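PDB 6ZHK: adenosylmethionine-8-amino-7-oxononanoate aminotransferase from Methanocaldococcus jannaschii, which probably transfers the amino group of S-adenosyl-L-methionine to 7-keto-8-aminopelargonic acid, a pyridoxal-phosphate-dependent step of biotin synthesis. Local coordinates for residues K147-G161 against P177-Y189. Residues are numbered along the deposited sequence; the frame is centred on the assembly and turned at random.
Sequences KFISVKEGYHGDTVG and PLLFKGYHANPPY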
loop_
_atom_site.group_PDB
_atom_site.type_symbol
_atom_site.label_atom_id
_atom_site.label_comp_id
_atom_site.label_asym_id
_atom_site.label_seq_id
_atom_site.Cartn_x
_atom_site.Cartn_y
_atom_site.Cartn_z
ATOM N N LYS A 147 7.133 -11.285 20.104
ATOM C CA LYS A 147 8.054 -11.816 19.124
ATOM C C LYS A 147 7.286 -12.661 18.120
ATOM O O LYS A 147 6.077 -12.855 18.235
ATOM C CB LYS A 147 9.207 -12.580 19.798
ATOM C CG LYS A 147 10.210 -11.667 20.532
ATOM C CD LYS A 147 11.427 -12.399 21.072
ATOM C CE LYS A 147 12.621 -11.510 21.368
ATOM N NZ LYS A 147 12.254 -10.381 22.265
ATOM N N PHE A 148 7.984 -13.050 17.062
ATOM C CA PHE A 148 7.349 -13.863 16.047
ATOM C C PHE A 148 8.322 -14.966 15.655
ATOM O O PHE A 148 9.498 -14.897 15.990
ATOM C CB PHE A 148 7.022 -13.019 14.826
ATOM C CG PHE A 148 8.268 -12.505 14.197
ATOM C CD1 PHE A 148 8.813 -11.296 14.598
ATOM C CD2 PHE A 148 8.947 -13.282 13.253
ATOM C CE1 PHE A 148 10.010 -10.877 14.066
ATOM C CE2 PHE A 148 10.137 -12.853 12.704
ATOM C CZ PHE A 148 10.663 -11.628 13.119
ATOM N N ILE A 149 7.803 -15.952 14.949
ATOM C CA ILE A 149 8.641 -16.963 14.344
ATOM C C ILE A 149 8.383 -16.958 12.843
ATOM O O ILE A 149 7.228 -16.961 12.371
ATOM C CB ILE A 149 8.248 -18.357 14.905
ATOM C CG1 ILE A 149 8.708 -18.508 16.357
ATOM C CG2 ILE A 149 8.937 -19.395 14.026
ATOM C CD1 ILE A 149 8.157 -19.753 17.068
ATOM N N SER A 150 9.465 -17.013 12.083
ATOM C CA SER A 150 9.346 -17.152 10.646
ATOM C C SER A 150 10.542 -17.997 10.166
ATOM O O SER A 150 11.093 -18.777 10.957
ATOM C CB SER A 150 9.317 -15.768 10.076
ATOM O OG SER A 150 9.097 -15.834 8.679
ATOM N N VAL A 151 10.909 -17.864 8.880
ATOM C CA VAL A 151 12.032 -18.613 8.308
ATOM C C VAL A 151 13.022 -17.697 7.635
ATOM O O VAL A 151 12.674 -16.649 7.105
ATOM C CB VAL A 151 11.583 -19.729 7.341
ATOM C CG1 VAL A 151 10.888 -20.846 8.102
ATOM C CG2 VAL A 151 10.735 -19.225 6.173
ATOM N N LYS A 152 14.295 -18.115 7.687
ATOM C CA LYS A 152 15.329 -17.426 6.930
ATOM C C LYS A 152 14.987 -17.518 5.438
ATOM O O LYS A 152 14.479 -18.557 4.976
ATOM C CB LYS A 152 16.671 -18.085 7.208
ATOM C CG LYS A 152 17.246 -17.836 8.610
ATOM C CD LYS A 152 18.415 -18.780 8.898
ATOM C CE LYS A 152 18.576 -19.054 10.381
ATOM N NZ LYS A 152 19.963 -19.449 10.734
ATOM N N GLU A 153 15.249 -16.411 4.738
ATOM C CA GLU A 153 15.045 -16.292 3.298
ATOM C C GLU A 153 13.568 -16.125 2.964
ATOM O O GLU A 153 13.244 -15.996 1.782
ATOM C CB GLU A 153 15.552 -17.517 2.504
ATOM C CG GLU A 153 17.072 -17.728 2.461
ATOM C CD GLU A 153 17.549 -19.065 1.863
ATOM O OE1 GLU A 153 16.738 -19.800 1.214
ATOM O OE2 GLU A 153 18.735 -19.409 2.072
ATOM N N GLY A 154 12.652 -16.144 3.937
ATOM C CA GLY A 154 11.258 -15.863 3.605
ATOM C C GLY A 154 11.078 -14.382 3.230
ATOM O O GLY A 154 11.904 -13.549 3.591
ATOM N N TYR A 155 9.979 -14.050 2.550
ATOM C CA TYR A 155 9.812 -12.691 2.058
ATOM C C TYR A 155 8.317 -12.373 2.141
ATOM O O TYR A 155 7.507 -13.180 1.709
ATOM C CB TYR A 155 10.280 -12.597 0.593
ATOM C CG TYR A 155 10.026 -11.218 0.025
ATOM C CD1 TYR A 155 10.917 -10.182 0.255
ATOM C CD2 TYR A 155 8.893 -10.964 -0.748
ATOM C CE1 TYR A 155 10.662 -8.889 -0.183
ATOM C CE2 TYR A 155 8.652 -9.693 -1.256
ATOM C CZ TYR A 155 9.537 -8.669 -0.955
ATOM O OH TYR A 155 9.276 -7.427 -1.457
ATOM N N HIS A 156 7.989 -11.176 2.686
ATOM C CA HIS A 156 6.622 -10.750 2.944
ATOM C C HIS A 156 6.399 -9.311 2.492
ATOM O O HIS A 156 5.282 -8.806 2.639
ATOM C CB HIS A 156 6.305 -10.958 4.439
ATOM C CG HIS A 156 6.266 -12.433 4.739
ATOM N ND1 HIS A 156 5.342 -13.273 4.178
ATOM C CD2 HIS A 156 7.060 -13.206 5.475
ATOM C CE1 HIS A 156 5.585 -14.526 4.527
ATOM N NE2 HIS A 156 6.583 -14.501 5.376
ATOM N N GLY A 157 7.416 -8.697 1.871
ATOM C CA GLY A 157 7.276 -7.328 1.415
ATOM C C GLY A 157 8.350 -6.435 2.008
ATOM O O GLY A 157 9.187 -6.890 2.806
ATOM N N ASP A 158 8.217 -5.125 1.738
ATOM C CA ASP A 158 9.351 -4.242 1.994
ATOM C C ASP A 158 9.057 -3.121 3.005
ATOM O O ASP A 158 9.965 -2.327 3.287
ATOM C CB ASP A 158 9.793 -3.523 0.711
ATOM C CG ASP A 158 10.177 -4.483 -0.399
ATOM O OD1 ASP A 158 10.734 -5.547 -0.070
ATOM O OD2 ASP A 158 9.783 -4.199 -1.527
ATOM N N THR A 159 7.806 -2.997 3.529
ATOM C CA THR A 159 7.608 -2.054 4.614
ATOM C C THR A 159 8.212 -2.623 5.914
ATOM O O THR A 159 8.616 -3.780 5.971
ATOM C CB THR A 159 6.127 -1.672 4.705
ATOM O OG1 THR A 159 5.422 -2.919 4.719
ATOM C CG2 THR A 159 5.686 -0.901 3.486
ATOM N N VAL A 160 8.285 -1.803 6.961
ATOM C CA VAL A 160 9.120 -2.187 8.126
ATOM C C VAL A 160 8.583 -3.451 8.813
ATOM O O VAL A 160 9.328 -4.335 9.197
ATOM C CB VAL A 160 9.243 -1.001 9.091
ATOM C CG1 VAL A 160 9.820 -1.391 10.442
ATOM C CG2 VAL A 160 10.127 0.068 8.423
ATOM N N GLY A 161 7.271 -3.521 9.015
ATOM C CA GLY A 161 6.677 -4.722 9.579
ATOM C C GLY A 161 6.896 -5.963 8.725
ATOM O O GLY A 161 7.304 -7.030 9.268
ATOM N N PRO A 177 18.430 -2.146 12.522
ATOM C CA PRO A 177 18.075 -1.271 13.656
ATOM C C PRO A 177 16.609 -0.826 13.719
ATOM O O PRO A 177 16.103 -0.495 14.791
ATOM C CB PRO A 177 18.940 -0.029 13.434
ATOM C CG PRO A 177 20.138 -0.636 12.716
ATOM C CD PRO A 177 19.524 -1.599 11.720
ATOM N N LEU A 178 15.899 -0.880 12.592
ATOM C CA LEU A 178 14.516 -0.415 12.560
ATOM C C LEU A 178 13.530 -1.581 12.672
ATOM O O LEU A 178 12.323 -1.360 12.791
ATOM C CB LEU A 178 14.205 0.293 11.252
ATOM C CG LEU A 178 15.137 1.424 10.834
ATOM C CD1 LEU A 178 14.619 2.007 9.504
ATOM C CD2 LEU A 178 15.232 2.448 11.968
ATOM N N LEU A 179 14.041 -2.806 12.656
ATOM C CA LEU A 179 13.121 -3.945 12.597
ATOM C C LEU A 179 12.854 -4.503 13.999
ATOM O O LEU A 179 13.733 -4.477 14.862
ATOM C CB LEU A 179 13.768 -5.030 11.754
ATOM C CG LEU A 179 14.255 -4.618 10.358
ATOM C CD1 LEU A 179 14.788 -5.883 9.629
ATOM C CD2 LEU A 179 13.087 -3.986 9.589
ATOM N N PHE A 180 11.638 -5.011 14.210
ATOM C CA PHE A 180 11.352 -5.631 15.496
ATOM C C PHE A 180 11.817 -7.077 15.386
ATOM O O PHE A 180 11.842 -7.620 14.285
ATOM C CB PHE A 180 9.879 -5.492 15.931
ATOM C CG PHE A 180 8.869 -6.038 14.954
ATOM C CD1 PHE A 180 8.604 -7.402 14.889
ATOM C CD2 PHE A 180 8.209 -5.191 14.083
ATOM C CE1 PHE A 180 7.661 -7.907 14.013
ATOM C CE2 PHE A 180 7.286 -5.692 13.178
ATOM C CZ PHE A 180 6.982 -7.056 13.168
ATOM N N LYS A 181 12.215 -7.690 16.520
ATOM C CA LYS A 181 13.001 -8.903 16.451
ATOM C C LYS A 181 12.155 -10.146 16.739
ATOM O O LYS A 181 11.159 -10.126 17.459
ATOM C CB LYS A 181 14.225 -8.777 17.375
ATOM C CG LYS A 181 15.120 -7.573 17.108
ATOM C CD LYS A 181 15.651 -7.611 15.670
ATOM C CE LYS A 181 16.668 -6.518 15.317
ATOM N NZ LYS A 181 16.095 -5.166 15.542
ATOM N N GLY A 182 12.642 -11.293 16.280
ATOM C CA GLY A 182 11.931 -12.546 16.512
ATOM C C GLY A 182 12.893 -13.709 16.293
ATOM O O GLY A 182 14.087 -13.552 16.493
ATOM N N TYR A 183 12.375 -14.850 15.831
ATOM C CA TYR A 183 13.155 -16.062 15.627
ATOM C C TYR A 183 12.985 -16.548 14.192
ATOM O O TYR A 183 11.860 -16.572 13.665
ATOM C CB TYR A 183 12.612 -17.154 16.541
ATOM C CG TYR A 183 12.672 -16.707 17.990
ATOM C CD1 TYR A 183 13.894 -16.713 18.660
ATOM C CD2 TYR A 183 11.554 -16.229 18.658
ATOM C CE1 TYR A 183 13.998 -16.257 19.964
ATOM C CE2 TYR A 183 11.632 -15.781 19.983
ATOM C CZ TYR A 183 12.865 -15.817 20.633
ATOM O OH TYR A 183 13.067 -15.373 21.901
ATOM N N HIS A 184 14.081 -16.967 13.557
ATOM C CA HIS A 184 13.894 -17.468 12.201
ATOM C C HIS A 184 14.445 -18.882 12.155
ATOM O O HIS A 184 15.619 -19.062 12.462
ATOM C CB HIS A 184 14.713 -16.643 11.223
ATOM C CG HIS A 184 14.115 -15.328 10.937
ATOM N ND1 HIS A 184 14.436 -14.210 11.684
ATOM C CD2 HIS A 184 13.199 -14.946 10.027
ATOM C CE1 HIS A 184 13.758 -13.173 11.194
ATOM N NE2 HIS A 184 13.012 -13.599 10.199
ATOM N N ALA A 185 13.594 -19.856 11.813
ATOM C CA ALA A 185 14.080 -21.201 11.586
ATOM C C ALA A 185 14.868 -21.266 10.269
ATOM O O ALA A 185 14.794 -20.364 9.417
ATOM C CB ALA A 185 12.936 -22.140 11.564
ATOM N N ASN A 186 15.599 -22.382 10.080
ATOM C CA ASN A 186 16.320 -22.535 8.831
ATOM C C ASN A 186 15.319 -22.782 7.714
ATOM O O ASN A 186 14.251 -23.349 7.948
ATOM C CB ASN A 186 17.350 -23.665 8.849
ATOM C CG ASN A 186 18.506 -23.329 9.760
ATOM O OD1 ASN A 186 19.070 -22.233 9.676
ATOM N ND2 ASN A 186 18.839 -24.271 10.629
ATOM N N PRO A 187 15.664 -22.357 6.480
ATOM C CA PRO A 187 14.745 -22.468 5.353
ATOM C C PRO A 187 14.135 -23.867 5.340
ATOM O O PRO A 187 14.842 -24.864 5.477
ATOM C CB PRO A 187 15.665 -22.257 4.143
ATOM C CG PRO A 187 16.741 -21.333 4.678
ATOM C CD PRO A 187 16.978 -21.806 6.103
ATOM N N PRO A 188 12.798 -23.970 5.168
ATOM C CA PRO A 188 12.093 -25.248 5.284
ATOM C C PRO A 188 12.639 -26.380 4.416
ATOM O O PRO A 188 12.410 -27.553 4.734
ATOM C CB PRO A 188 10.676 -24.942 4.819
ATOM C CG PRO A 188 10.508 -23.432 4.990
ATOM C CD PRO A 188 11.900 -22.836 4.873
ATOM N N TYR A 189 13.284 -26.035 3.287
ATOM C CA TYR A 189 13.879 -27.066 2.446
ATOM C C TYR A 189 15.105 -27.628 3.178
ATOM O O TYR A 189 15.870 -28.284 2.456
ATOM C CB TYR A 189 14.267 -26.544 1.048
ATOM C CG TYR A 189 15.234 -25.378 1.046
ATOM C CD1 TYR A 189 16.606 -25.578 1.029
ATOM C CD2 TYR A 189 14.776 -24.061 1.028
ATOM C CE1 TYR A 189 17.485 -24.503 1.022
ATOM C CE2 TYR A 189 15.636 -22.973 1.024
ATOM C CZ TYR A 189 17.003 -23.206 1.021
ATOM O OH TYR A 189 17.873 -22.160 1.061
#
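The Phe148 ring packs against Gly182, whose CA sits over one ring face, 3.8 Å from the centroid, as a CH-pi contact. A CB on Gly182 would collide with this ring. Phe148 has CG between its backbone N and carbonyl carbon (chi1 64°), which swings the ring across to residues 180-184. Its edge turns toward the His184 ring in an offset edge-to-face pair, planes at 79°. Phe148 CD1 also lies 3.6 Å from Phe180 CE1, at the edge of the Phe180 ring. His184 NE2 is held by the carbonyl of Gly166. On the other sheet face, Val151 CG1 meets Pro188 CD at 3.9 Å, and Lys147 CD rests 3.5 Å from Tyr183 OH, which is also hydrogen-bonded to Glu227. Past the strand ends, Lys152 NZ donates to Asn186 OD1 at 3.1 Å. Tyr189 OH donates to the syn lone pair of Glu153 OE1, 2.6 Å away, while Pro187 CG packs on the carboxylate carbon. With an alanine here in place of Glu153, Tyr189 OH would probably lose its acceptor and its ring would be less restrained. Four backbone bonds, from Tyr183 N to Phe148 O through Lys152 N to Ala185 O, align the strands. Strand 183-185 is the outermost strand, within this chain, of the seven-stranded sheet and runs parallel to 147-151, joined to it by a crossover containing helix 160-165, as in the large domain of fold-type I aminotransferases.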